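Local atomic coordinates of increased recombination centers protein 6 (Saccharomyces cerevisiae, PDB entry 3UC9), a protein that acts as a clathrin coat accessory factor related to small G proteins and is involved in gross chromosomal rearrangements and telomere healing. Residues L108-I112 with R113-P117; P37-F40 with L41-Q44; V143-D146 with E147-L151; Q123-A127 with A128-T132; P85-V88 with E89-T93. All coordinates share one frame; numbering follows the deposited sequence.

All five contacts are local turns and helix ends set round one Rossmann-type sheet of strand order 2-3-1-4-5-6. Interaction 1, where strand 103-110 runs into helix 112-115, is the hub of one group: its Thr110 and Asp111 pack on His38 of interaction 2, and its Arg113 forms a salt bridge to Glu147 of interaction 3, NH2 to OE1 2.7 Å. Interactions 4 and 5 form a second pair, with centres about 12 Å apart, where Phe124 meets Trp87 and Phe91, CE1 of Phe124 lying 3.5 Å from CD2 of Phe91. Interactions 2 and 4 sit on opposite sides of the chain's centre, their own centres about 25 Å apart.

Interaction 1 (L108-I112 with R113-P117); sequences LITDI and RQTKP
Thr115 turns back onto the end of the strand and meets Thr110 and Asp111. From its CB, 3.5 Å from Thr110 OG1, the side chain forks. Thr115 CG2 passes Thr110 OG1 at 3.2 Å, the two side chains running in opposite directions. The Thr115 hydroxyl stands between the backbone N and the carbonyl carbon (chi1 59°), which brings Thr115 OG1 to 2.7 Å from Thr110 OG1 and 3.0 Å from Asp111 O. Thr110 OG1 also bonds to Asp35, and Asp111 O accepts from Thr115 N.

This is the passage from the C-terminal end of strand 103-110 into helix 112-115 in the Rossmann-type fold of this relative of small G proteins. Asp111 is the N-cap: its OD1 receives weak bonds from Arg113 N (3.0 Å) and Gln114 N, and also a hydrogen bond from Asn140 ND2. At the far end Lys116 leaves the helix with positive phi, its N bonded to Ile112 O. Pro117 then folds back, CD against Ile112 CB, and its CB rests 3.7 Å from Leu108 CD2.

Interaction 2 (P37-F40 with L41-Q44); sequences PHNF and LKTQ
Leu41 meets the preceding turn through its backbone. Its N donates to a water that in turn donates to Pro37 O, so the water stands between Leu41 N and the carbonyl four residues earlier.

Lys42 comes next. Its N takes His38 O at 3.0 Å, while the side chain runs beside that of Asn39, both pointing the same way. A bend at chi3 (74°) brings Lys42 NZ to 3.3 Å from Asn39 OD1, a weak bond. The stronger partners of both groups lie outside: Lys42 NZ donates to Asp79 O and bonds Ser34 OG, and Asn39 OD1 pairs with Ser80 OG. Lys42 is buried, and these bonds satisfy its ammonium.

The turn opens helix 39-50, which follows strand 29-35 in the Rossmann-type fold, with His38 at the N-cap position; the two polar side chains fasten the start of the helix to strand 71-81.

Thr43 N bonds to Asn39 O at 3.0 Å. With chi1 at 71°, Thr43 OG1 leans back over the preceding turn and donates to Phe40 O at a short 2.5 Å, in the carbonyl plane and on a lone pair. Thr43 CG2 swings the other way, to 3.2 Å from Asn39 O.

Gln44 N gives Phe40 O its second bond, at 3.0 Å. Gln44 CG sits over one face of the Phe40 ring, 4.3 Å from the centroid, a CH-pi contact. Beyond it the amide spreads past the ring's CE2, its plane turned 28° from that of the ring.

Interaction 3 (V143-D146 with E147-L151); sequences VEQD and EIDEL
Asp149 N bonds to Gln145 O at 2.7 Å and Glu150 N to Asp146 O at 3.1 Å, whereas the first turn is looser, Glu144 O taking only weak bonds from Glu147 N and Ile148 N.

Gln145 and Asp149, one turn apart, are also joined by their side chains. The glutamine chain bends at chi2 (60°), carrying its amide forward along the helix so that Gln145 NE2 reaches Asp149 OD1 at 3.0 Å. The N-H points almost straight at the oxygen (171°), and the oxygen lies close to the amide plane. On the acceptor side the approach is less regular: NE2 comes from above the carboxylate, 45° out of its plane. The same Gln145 NE2 passes 3.5 Å from Ile148 CG2. The carboxylate of Asp149 has Asp146 for a neighbour as well, OD2 to OD1 4.1 Å, a pair of like charges that may disfavour ionisation of both a little.

Here begins helix 145-155, the crossover of a beta-alpha-beta unit between strands 133-138 and 163-167, with Glu144 at its N-cap position. Val143 tucks under this first turn from the loop. Its CG1 touches Ile148 CD1 at 3.8 Å and equally nears the carboxylate carbon of Glu147. Ile148 packs on past it against Phe165 of the last strand and Ile112 of helix 112-115. The extended Glu147 chain crosses Val143 at about a right angle, and its OE1 forms a salt bridge with Arg113 NH2 and accepts from a water at 2.6 Å, which itself accepts from Glu144 N.

Interaction 4 (Q123-A127 with A128-T132); sequences QFMIA and AHRNT
Helix 121-127 ends just before Ala128, the first residue to leave helical angles, whose N still makes two weak bonds, to Phe124 O and to Met125 O (both 3.1 Å); a type I beta turn follows from His129 to Thr132.

Arg130, inside that turn, reaches back to the helix. Its chain is bent at chi2 (-83°) and chi3 (58°), which curls the guanidinium round to the last carbonyls. Arg130 NH2 and NH1 both take Met125 O, at 2.8 Å and 3.2 Å, an end-on grip by two nitrogens on a single atom. The oxygen lies within about 5° of the guanidinium plane, but seen from the carbonyl both donors come from one face, NH2 well above its plane and NH1 less tilted. NH2 also bonds to Asn161 OD1. The arginine thus closes off a C-terminal carbonyl, where the helix dipole would favour a positive charge.

In the Rossmann-type fold this loop leads from helix 121-127 into strand 133-138, and Asn161 holds it further through bonds to His129 O and Thr132 O. The turn is braced from within as well: Asn131 N donates to His129 ND1 at 3.1 Å.

Met125 lies across the arginine, Met125 CE being 4.1 Å from Arg130 NH2 and 4.3 Å from Ala128 CB. Its SD sits at the edge of the Phe124 ring, in plane.

Interaction 5 (P85-V88 with E89-T93); sequences PVWV and EEFIT
Phe91 N donates to Trp87 O at 2.9 Å, and Glu89 N to Pro85 O over the same distance; Glu90 N to Val86 O and Ile92 N to Val88 O complete four successive i to i+4 bonds. They belong to helix 84-91, which lies against strand 29-35 and helix 121-127 in this Rossmann-type fold.

Trp87 also has a polar end, its indole NE1 bonded to Asp79 OD2 on strand 71-81, which should restrain the turn of the indole. With CG opposite the backbone N (chi1 -174°) the indole runs along the helix toward Phe91, whose own CG takes the same setting, so the two side chains travel together. Their rings form an offset stack: the six-membered ring of Trp87 and the Phe91 ring have centroids 4.6 Å apart and planes turned by 18°. Phe91 CB lies over the Trp87 face as well, 4.1 Å from the centroid of the six-membered ring, a CH-pi contact. The pair faces Leu31, with Phe124 beside it.

One residue further on, Val88 CG1 touches Ile92 CD1 at 3.9 Å, and Ile92 goes on to Ala127. Glu90 lies alongside Val86 on the exposed flank. The tightest point of the stack is Trp87 CH2, which hangs over the rim of the Phe91 ring with Phe91 CD1 3.3 Å away.

Interaction 1 (L108-I112 with R113-P117)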
# COMPACT_ATOMS: atom_id res chain seq x y z
N LEU A 108 -3.74 1.08 -1.26
CA LEU A 108 -5.06 1.36 -1.80
C LEU A 108 -5.33 2.85 -1.65
O LEU A 108 -5.18 3.42 -0.56
CB LEU A 108 -6.11 0.53 -1.06
CG LEU A 108 -7.57 0.86 -1.37
CD1 LEU A 108 -7.89 0.54 -2.83
CD2 LEU A 108 -8.51 0.12 -0.43
N ILE A 109 -5.70 3.48 -2.76
CA ILE A 109 -6.03 4.90 -2.81
C ILE A 109 -7.55 5.00 -2.96
O ILE A 109 -8.08 4.59 -3.99
CB ILE A 109 -5.36 5.61 -4.01
CG1 ILE A 109 -3.85 5.36 -4.04
CG2 ILE A 109 -5.66 7.09 -3.97
CD1 ILE A 109 -3.13 5.89 -2.85
N THR A 110 -8.24 5.53 -1.96
CA THR A 110 -9.70 5.57 -2.00
C THR A 110 -10.31 6.61 -1.08
O THR A 110 -9.60 7.30 -0.34
CB THR A 110 -10.31 4.17 -1.66
OG1 THR A 110 -11.70 4.14 -2.02
CG2 THR A 110 -10.16 3.86 -0.19
N ASP A 111 -11.62 6.73 -1.16
CA ASP A 111 -12.40 7.54 -0.21
C ASP A 111 -12.90 6.53 0.80
O ASP A 111 -13.79 5.76 0.49
CB ASP A 111 -13.55 8.23 -0.93
CG ASP A 111 -14.52 8.92 0.02
OD1 ASP A 111 -14.44 8.72 1.25
OD2 ASP A 111 -15.37 9.68 -0.47
N ILE A 112 -12.31 6.49 1.99
CA ILE A 112 -12.62 5.41 2.93
C ILE A 112 -14.02 5.48 3.52
O ILE A 112 -14.54 4.47 4.00
CB ILE A 112 -11.57 5.26 4.07
CG1 ILE A 112 -11.62 6.44 5.04
CG2 ILE A 112 -10.18 5.09 3.49
CD1 ILE A 112 -10.75 6.25 6.27
N ARG A 113 -14.64 6.66 3.49
CA ARG A 113 -16.04 6.79 3.89
C ARG A 113 -16.98 6.11 2.90
O ARG A 113 -18.00 5.54 3.29
CB ARG A 113 -16.44 8.26 4.04
CG ARG A 113 -15.97 8.91 5.33
CD ARG A 113 -16.72 10.20 5.56
NE ARG A 113 -16.13 11.03 6.61
CZ ARG A 113 -16.42 10.97 7.91
NH1 ARG A 113 -17.30 10.08 8.38
NH2 ARG A 113 -15.83 11.80 8.75
N GLN A 114 -16.62 6.17 1.61
CA GLN A 114 -17.43 5.58 0.54
C GLN A 114 -17.19 4.08 0.42
O GLN A 114 -18.15 3.30 0.29
CB GLN A 114 -17.10 6.28 -0.79
CG GLN A 114 -17.83 5.76 -2.03
CD GLN A 114 -17.34 6.42 -3.32
OE1 GLN A 114 -17.32 5.80 -4.39
NE2 GLN A 114 -16.92 7.68 -3.22
N THR A 115 -15.93 3.67 0.44
CA THR A 115 -15.57 2.28 0.13
C THR A 115 -15.32 1.42 1.37
O THR A 115 -15.34 0.19 1.27
CB THR A 115 -14.33 2.21 -0.81
OG1 THR A 115 -13.21 2.86 -0.19
CG2 THR A 115 -14.63 2.92 -2.12
N LYS A 116 -15.12 2.05 2.52
CA LYS A 116 -14.93 1.33 3.80
C LYS A 116 -14.11 0.05 3.65
O LYS A 116 -14.61 -1.05 3.94
CB LYS A 116 -16.29 1.03 4.43
CG LYS A 116 -17.11 2.29 4.74
CD LYS A 116 -18.31 1.98 5.62
CE LYS A 116 -19.22 3.17 5.76
NZ LYS A 116 -19.98 3.43 4.50
N PRO A 117 -12.84 0.18 3.21
CA PRO A 117 -12.00 -1.00 3.04
C PRO A 117 -11.74 -1.75 4.36
O PRO A 117 -11.42 -2.94 4.33
CB PRO A 117 -10.70 -0.43 2.45
CG PRO A 117 -10.68 0.99 2.85
CD PRO A 117 -12.11 1.43 2.93

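Interaction 2 (P37-F40 with L41-Q44)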
# COMPACT_ATOMS: atom_id res chain seq x y z
N PRO A 37 -13.07 6.12 -9.63
CA PRO A 37 -13.13 7.57 -9.49
C PRO A 37 -11.83 8.21 -9.04
O PRO A 37 -11.64 9.41 -9.26
CB PRO A 37 -14.22 7.79 -8.44
CG PRO A 37 -15.08 6.57 -8.51
CD PRO A 37 -14.15 5.45 -8.88
N HIS A 38 -10.94 7.45 -8.40
CA HIS A 38 -9.68 8.01 -7.89
C HIS A 38 -8.45 7.63 -8.73
O HIS A 38 -7.33 7.75 -8.25
CB HIS A 38 -9.50 7.60 -6.43
CG HIS A 38 -10.73 7.83 -5.61
ND1 HIS A 38 -11.25 9.08 -5.38
CD2 HIS A 38 -11.58 6.95 -5.04
CE1 HIS A 38 -12.36 8.96 -4.67
NE2 HIS A 38 -12.58 7.68 -4.46
N ASN A 39 -8.67 7.21 -9.98
CA ASN A 39 -7.55 6.80 -10.83
C ASN A 39 -6.56 7.94 -11.06
O ASN A 39 -5.35 7.71 -11.03
CB ASN A 39 -8.02 6.24 -12.18
CG ASN A 39 -8.64 4.86 -12.06
OD1 ASN A 39 -8.39 4.15 -11.08
ND2 ASN A 39 -9.44 4.46 -13.04
N PHE A 40 -7.07 9.15 -11.28
CA PHE A 40 -6.17 10.27 -11.56
C PHE A 40 -5.33 10.63 -10.35
O PHE A 40 -4.11 10.85 -10.49
CB PHE A 40 -6.90 11.51 -12.07
CG PHE A 40 -5.98 12.66 -12.37
CD1 PHE A 40 -5.08 12.58 -13.44
CD2 PHE A 40 -5.96 13.79 -11.58
CE1 PHE A 40 -4.21 13.61 -13.71
CE2 PHE A 40 -5.08 14.83 -11.84
CZ PHE A 40 -4.22 14.75 -12.91
N LEU A 41 -5.97 10.72 -9.19
CA LEU A 41 -5.27 10.96 -7.93
C LEU A 41 -4.19 9.89 -7.69
O LEU A 41 -3.09 10.21 -7.25
CB LEU A 41 -6.24 11.04 -6.75
CG LEU A 41 -6.98 12.36 -6.55
CD1 LEU A 41 -7.86 12.28 -5.32
CD2 LEU A 41 -6.01 13.53 -6.41
N LYS A 42 -4.50 8.64 -8.03
CA LYS A 42 -3.52 7.56 -7.97
C LYS A 42 -2.30 7.85 -8.87
O LYS A 42 -1.16 7.65 -8.46
CB LYS A 42 -4.18 6.23 -8.32
CG LYS A 42 -3.23 5.04 -8.42
CD LYS A 42 -3.97 3.80 -8.89
CE LYS A 42 -4.30 3.88 -10.38
NZ LYS A 42 -5.34 2.88 -10.74
N THR A 43 -2.53 8.36 -10.08
CA THR A 43 -1.42 8.71 -10.99
C THR A 43 -0.54 9.82 -10.37
O THR A 43 0.70 9.76 -10.45
CB THR A 43 -1.89 9.10 -12.43
OG1 THR A 43 -2.55 10.38 -12.41
CG2 THR A 43 -2.84 8.06 -12.99
N GLN A 44 -1.17 10.81 -9.75
CA GLN A 44 -0.44 11.85 -9.02
C GLN A 44 0.35 11.28 -7.83
O GLN A 44 1.50 11.66 -7.58
CB GLN A 44 -1.39 12.95 -8.52
CG GLN A 44 -2.07 13.78 -9.60
CD GLN A 44 -2.73 15.04 -9.03
OE1 GLN A 44 -2.40 16.15 -9.42
NE2 GLN A 44 -3.64 14.85 -8.08
O HOH W 1 -9.06 11.02 -9.04

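Interaction 3 (V143-D146 with E147-L151)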
# COMPACT_ATOMS: atom_id res chain seq x y z
N VAL A 143 -12.23 13.70 6.34
CA VAL A 143 -11.80 12.77 7.40
C VAL A 143 -10.65 13.41 8.18
O VAL A 143 -9.62 13.76 7.60
CB VAL A 143 -11.34 11.41 6.82
CG1 VAL A 143 -10.82 10.50 7.93
CG2 VAL A 143 -12.48 10.74 6.06
N GLU A 144 -10.83 13.56 9.48
CA GLU A 144 -9.81 14.15 10.34
C GLU A 144 -8.87 13.07 10.84
O GLU A 144 -9.19 11.89 10.81
CB GLU A 144 -10.45 14.88 11.52
CG GLU A 144 -11.42 15.98 11.13
CD GLU A 144 -10.74 17.23 10.58
OE1 GLU A 144 -9.49 17.28 10.52
OE2 GLU A 144 -11.47 18.18 10.22
N GLN A 145 -7.72 13.49 11.34
CA GLN A 145 -6.72 12.54 11.82
C GLN A 145 -7.22 11.67 12.98
O GLN A 145 -6.81 10.52 13.09
CB GLN A 145 -5.43 13.26 12.21
CG GLN A 145 -4.25 12.33 12.50
CD GLN A 145 -3.87 11.47 11.32
OE1 GLN A 145 -3.85 11.93 10.19
NE2 GLN A 145 -3.55 10.21 11.58
N ASP A 146 -8.10 12.20 13.82
CA ASP A 146 -8.64 11.40 14.93
C ASP A 146 -9.37 10.15 14.42
O ASP A 146 -9.29 9.09 15.04
CB ASP A 146 -9.59 12.23 15.81
CG ASP A 146 -8.86 13.28 16.64
OD1 ASP A 146 -7.61 13.31 16.63
OD2 ASP A 146 -9.53 14.08 17.32
N GLU A 147 -10.07 10.28 13.30
CA GLU A 147 -10.79 9.16 12.70
C GLU A 147 -9.82 8.11 12.17
O GLU A 147 -10.03 6.91 12.37
CB GLU A 147 -11.71 9.67 11.59
CG GLU A 147 -12.65 8.62 11.02
CD GLU A 147 -13.72 9.21 10.10
OE1 GLU A 147 -14.13 10.37 10.32
OE2 GLU A 147 -14.16 8.51 9.17
N ILE A 148 -8.76 8.57 11.50
CA ILE A 148 -7.68 7.71 11.04
C ILE A 148 -6.99 7.02 12.22
O ILE A 148 -6.74 5.82 12.19
CB ILE A 148 -6.62 8.55 10.26
CG1 ILE A 148 -7.21 9.13 8.96
CG2 ILE A 148 -5.37 7.73 9.98
CD1 ILE A 148 -7.85 8.10 8.02
N ASP A 149 -6.68 7.80 13.26
CA ASP A 149 -6.03 7.28 14.46
C ASP A 149 -6.81 6.12 15.08
O ASP A 149 -6.21 5.13 15.52
CB ASP A 149 -5.87 8.38 15.52
CG ASP A 149 -4.79 9.39 15.19
OD1 ASP A 149 -3.93 9.16 14.32
OD2 ASP A 149 -4.80 10.46 15.84
N GLU A 150 -8.14 6.23 15.11
CA GLU A 150 -8.99 5.18 15.68
C GLU A 150 -8.91 3.89 14.85
O GLU A 150 -8.82 2.80 15.41
CB GLU A 150 -10.44 5.64 15.78
CG GLU A 150 -10.70 6.59 16.95
CD GLU A 150 -12.18 6.78 17.26
OE1 GLU A 150 -12.97 5.83 17.04
OE2 GLU A 150 -12.56 7.87 17.74
N LEU A 151 -8.92 4.03 13.53
CA LEU A 151 -8.72 2.88 12.64
C LEU A 151 -7.36 2.22 12.83
O LEU A 151 -7.25 0.99 12.81
CB LEU A 151 -8.88 3.29 11.18
CG LEU A 151 -10.33 3.59 10.81
CD1 LEU A 151 -10.42 4.32 9.49
CD2 LEU A 151 -11.13 2.29 10.77
O HOH W 2 -13.34 12.80 10.85

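Interaction 4 (Q123-A127 with A128-T132)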
# COMPACT_ATOMS: atom_id res chain seq x y z
N GLN A 123 -10.64 -10.41 6.16
CA GLN A 123 -10.56 -11.47 5.17
C GLN A 123 -9.39 -11.28 4.19
O GLN A 123 -8.76 -12.25 3.78
CB GLN A 123 -11.86 -11.52 4.38
CG GLN A 123 -13.01 -12.03 5.18
CD GLN A 123 -14.29 -11.97 4.40
OE1 GLN A 123 -14.69 -12.96 3.78
NE2 GLN A 123 -14.92 -10.80 4.37
N PHE A 124 -9.12 -10.03 3.81
CA PHE A 124 -7.99 -9.72 2.96
C PHE A 124 -6.68 -10.13 3.63
O PHE A 124 -5.82 -10.77 3.01
CB PHE A 124 -7.95 -8.22 2.66
CG PHE A 124 -6.86 -7.82 1.70
CD1 PHE A 124 -7.02 -7.98 0.34
CD2 PHE A 124 -5.67 -7.29 2.17
CE1 PHE A 124 -6.01 -7.61 -0.55
CE2 PHE A 124 -4.66 -6.92 1.29
CZ PHE A 124 -4.83 -7.09 -0.07
N MET A 125 -6.52 -9.75 4.90
CA MET A 125 -5.27 -10.03 5.62
C MET A 125 -5.07 -11.52 5.85
O MET A 125 -3.95 -12.01 5.78
CB MET A 125 -5.23 -9.26 6.94
CG MET A 125 -5.22 -7.76 6.78
SD MET A 125 -4.02 -7.08 5.62
CE MET A 125 -2.52 -7.79 6.29
N ILE A 126 -6.14 -12.27 6.13
CA ILE A 126 -6.02 -13.72 6.24
C ILE A 126 -5.35 -14.34 5.00
O ILE A 126 -4.54 -15.26 5.12
CB ILE A 126 -7.41 -14.41 6.48
CG1 ILE A 126 -8.02 -13.99 7.82
CG2 ILE A 126 -7.28 -15.92 6.42
CD1 ILE A 126 -7.09 -14.06 8.99
N ALA A 127 -5.69 -13.83 3.82
CA ALA A 127 -5.18 -14.35 2.56
C ALA A 127 -3.78 -13.81 2.22
O ALA A 127 -3.05 -14.44 1.46
CB ALA A 127 -6.16 -14.04 1.40
N ALA A 128 -3.43 -12.65 2.76
CA ALA A 128 -2.16 -11.99 2.43
C ALA A 128 -0.98 -12.77 3.00
O ALA A 128 -1.09 -13.46 4.03
CB ALA A 128 -2.12 -10.54 2.95
N HIS A 129 0.16 -12.67 2.32
CA HIS A 129 1.42 -13.09 2.91
C HIS A 129 1.63 -12.26 4.17
O HIS A 129 1.28 -11.07 4.23
CB HIS A 129 2.57 -12.89 1.92
CG HIS A 129 3.87 -13.50 2.36
ND1 HIS A 129 4.67 -12.94 3.33
CD2 HIS A 129 4.50 -14.63 1.96
CE1 HIS A 129 5.73 -13.69 3.51
NE2 HIS A 129 5.66 -14.72 2.69
N ARG A 130 2.19 -12.90 5.18
CA ARG A 130 2.34 -12.33 6.52
C ARG A 130 3.30 -11.14 6.61
O ARG A 130 3.26 -10.41 7.58
CB ARG A 130 2.74 -13.45 7.51
CG ARG A 130 1.66 -14.53 7.76
CD ARG A 130 0.61 -14.11 8.80
NE ARG A 130 -0.08 -12.88 8.42
CZ ARG A 130 -1.14 -12.81 7.61
NH1 ARG A 130 -1.70 -13.90 7.10
NH2 ARG A 130 -1.64 -11.62 7.30
N ASN A 131 4.15 -10.94 5.60
CA ASN A 131 5.12 -9.82 5.57
C ASN A 131 4.68 -8.57 4.76
O ASN A 131 5.27 -7.48 4.90
CB ASN A 131 6.46 -10.32 5.00
CG ASN A 131 7.60 -9.30 5.13
OD1 ASN A 131 7.88 -8.81 6.23
ND2 ASN A 131 8.27 -8.99 4.01
N THR A 132 3.66 -8.74 3.93
CA THR A 132 3.19 -7.68 3.05
C THR A 132 2.69 -6.46 3.83
O THR A 132 1.80 -6.59 4.67
CB THR A 132 2.05 -8.20 2.12
OG1 THR A 132 2.50 -9.35 1.40
CG2 THR A 132 1.62 -7.15 1.13

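Interaction 5 (P85-V88 with E89-T93)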
# COMPACT_ATOMS: atom_id res chain seq x y z
N PRO A 85 -14.55 -4.55 -3.20
CA PRO A 85 -14.84 -5.92 -2.77
C PRO A 85 -14.73 -6.97 -3.89
O PRO A 85 -14.25 -8.07 -3.64
CB PRO A 85 -16.28 -5.82 -2.25
CG PRO A 85 -16.40 -4.42 -1.79
CD PRO A 85 -15.62 -3.62 -2.80
N VAL A 86 -15.16 -6.62 -5.11
CA VAL A 86 -15.04 -7.53 -6.24
C VAL A 86 -13.56 -7.82 -6.53
O VAL A 86 -13.18 -8.96 -6.79
CB VAL A 86 -15.73 -6.96 -7.51
CG1 VAL A 86 -15.46 -7.86 -8.71
CG2 VAL A 86 -17.23 -6.80 -7.27
N TRP A 87 -12.73 -6.79 -6.48
CA TRP A 87 -11.29 -6.95 -6.67
C TRP A 87 -10.68 -7.84 -5.57
O TRP A 87 -9.89 -8.74 -5.86
CB TRP A 87 -10.62 -5.59 -6.71
CG TRP A 87 -9.18 -5.67 -7.03
CD1 TRP A 87 -8.61 -5.60 -8.27
CD2 TRP A 87 -8.11 -5.86 -6.11
NE1 TRP A 87 -7.24 -5.73 -8.18
CE2 TRP A 87 -6.91 -5.89 -6.85
CE3 TRP A 87 -8.04 -6.00 -4.72
CZ2 TRP A 87 -5.67 -6.06 -6.26
CZ3 TRP A 87 -6.80 -6.18 -4.13
CH2 TRP A 87 -5.63 -6.19 -4.89
N VAL A 88 -11.08 -7.60 -4.32
CA VAL A 88 -10.60 -8.40 -3.19
C VAL A 88 -11.00 -9.88 -3.36
O VAL A 88 -10.19 -10.78 -3.12
CB VAL A 88 -11.15 -7.86 -1.86
CG1 VAL A 88 -10.92 -8.86 -0.71
CG2 VAL A 88 -10.51 -6.50 -1.55
N GLU A 89 -12.23 -10.12 -3.79
CA GLU A 89 -12.68 -11.50 -4.01
C GLU A 89 -11.76 -12.23 -4.99
O GLU A 89 -11.39 -13.37 -4.75
CB GLU A 89 -14.12 -11.55 -4.50
CG GLU A 89 -14.56 -12.98 -4.76
CD GLU A 89 -16.05 -13.13 -4.84
OE1 GLU A 89 -16.68 -12.37 -5.61
OE2 GLU A 89 -16.58 -14.01 -4.14
N GLU A 90 -11.39 -11.56 -6.07
CA GLU A 90 -10.50 -12.16 -7.08
C GLU A 90 -9.07 -12.33 -6.55
O GLU A 90 -8.40 -13.33 -6.81
CB GLU A 90 -10.50 -11.29 -8.35
CG GLU A 90 -11.86 -11.21 -9.06
CD GLU A 90 -11.96 -10.09 -10.11
OE1 GLU A 90 -11.11 -9.17 -10.12
OE2 GLU A 90 -12.91 -10.15 -10.92
N PHE A 91 -8.62 -11.36 -5.77
CA PHE A 91 -7.27 -11.37 -5.22
C PHE A 91 -7.05 -12.52 -4.22
O PHE A 91 -5.95 -13.10 -4.15
CB PHE A 91 -7.00 -10.02 -4.56
CG PHE A 91 -5.55 -9.73 -4.33
CD1 PHE A 91 -4.73 -9.37 -5.39
CD2 PHE A 91 -5.01 -9.82 -3.06
CE1 PHE A 91 -3.39 -9.10 -5.18
CE2 PHE A 91 -3.67 -9.55 -2.84
CZ PHE A 91 -2.86 -9.19 -3.90
N ILE A 92 -8.10 -12.87 -3.48
CA ILE A 92 -8.11 -13.89 -2.42
C ILE A 92 -8.15 -15.34 -2.92
O ILE A 92 -7.97 -16.27 -2.13
CB ILE A 92 -9.37 -13.68 -1.53
CG1 ILE A 92 -9.07 -12.78 -0.35
CG2 ILE A 92 -9.97 -15.00 -1.06
CD1 ILE A 92 -10.32 -12.53 0.49
N THR A 93 -8.41 -15.53 -4.21
CA THR A 93 -8.60 -16.86 -4.77
C THR A 93 -7.29 -17.68 -4.76
O THR A 93 -6.20 -17.10 -4.80
CB THR A 93 -9.15 -16.76 -6.20
OG1 THR A 93 -9.67 -18.03 -6.62
CG2 THR A 93 -8.07 -16.31 -7.16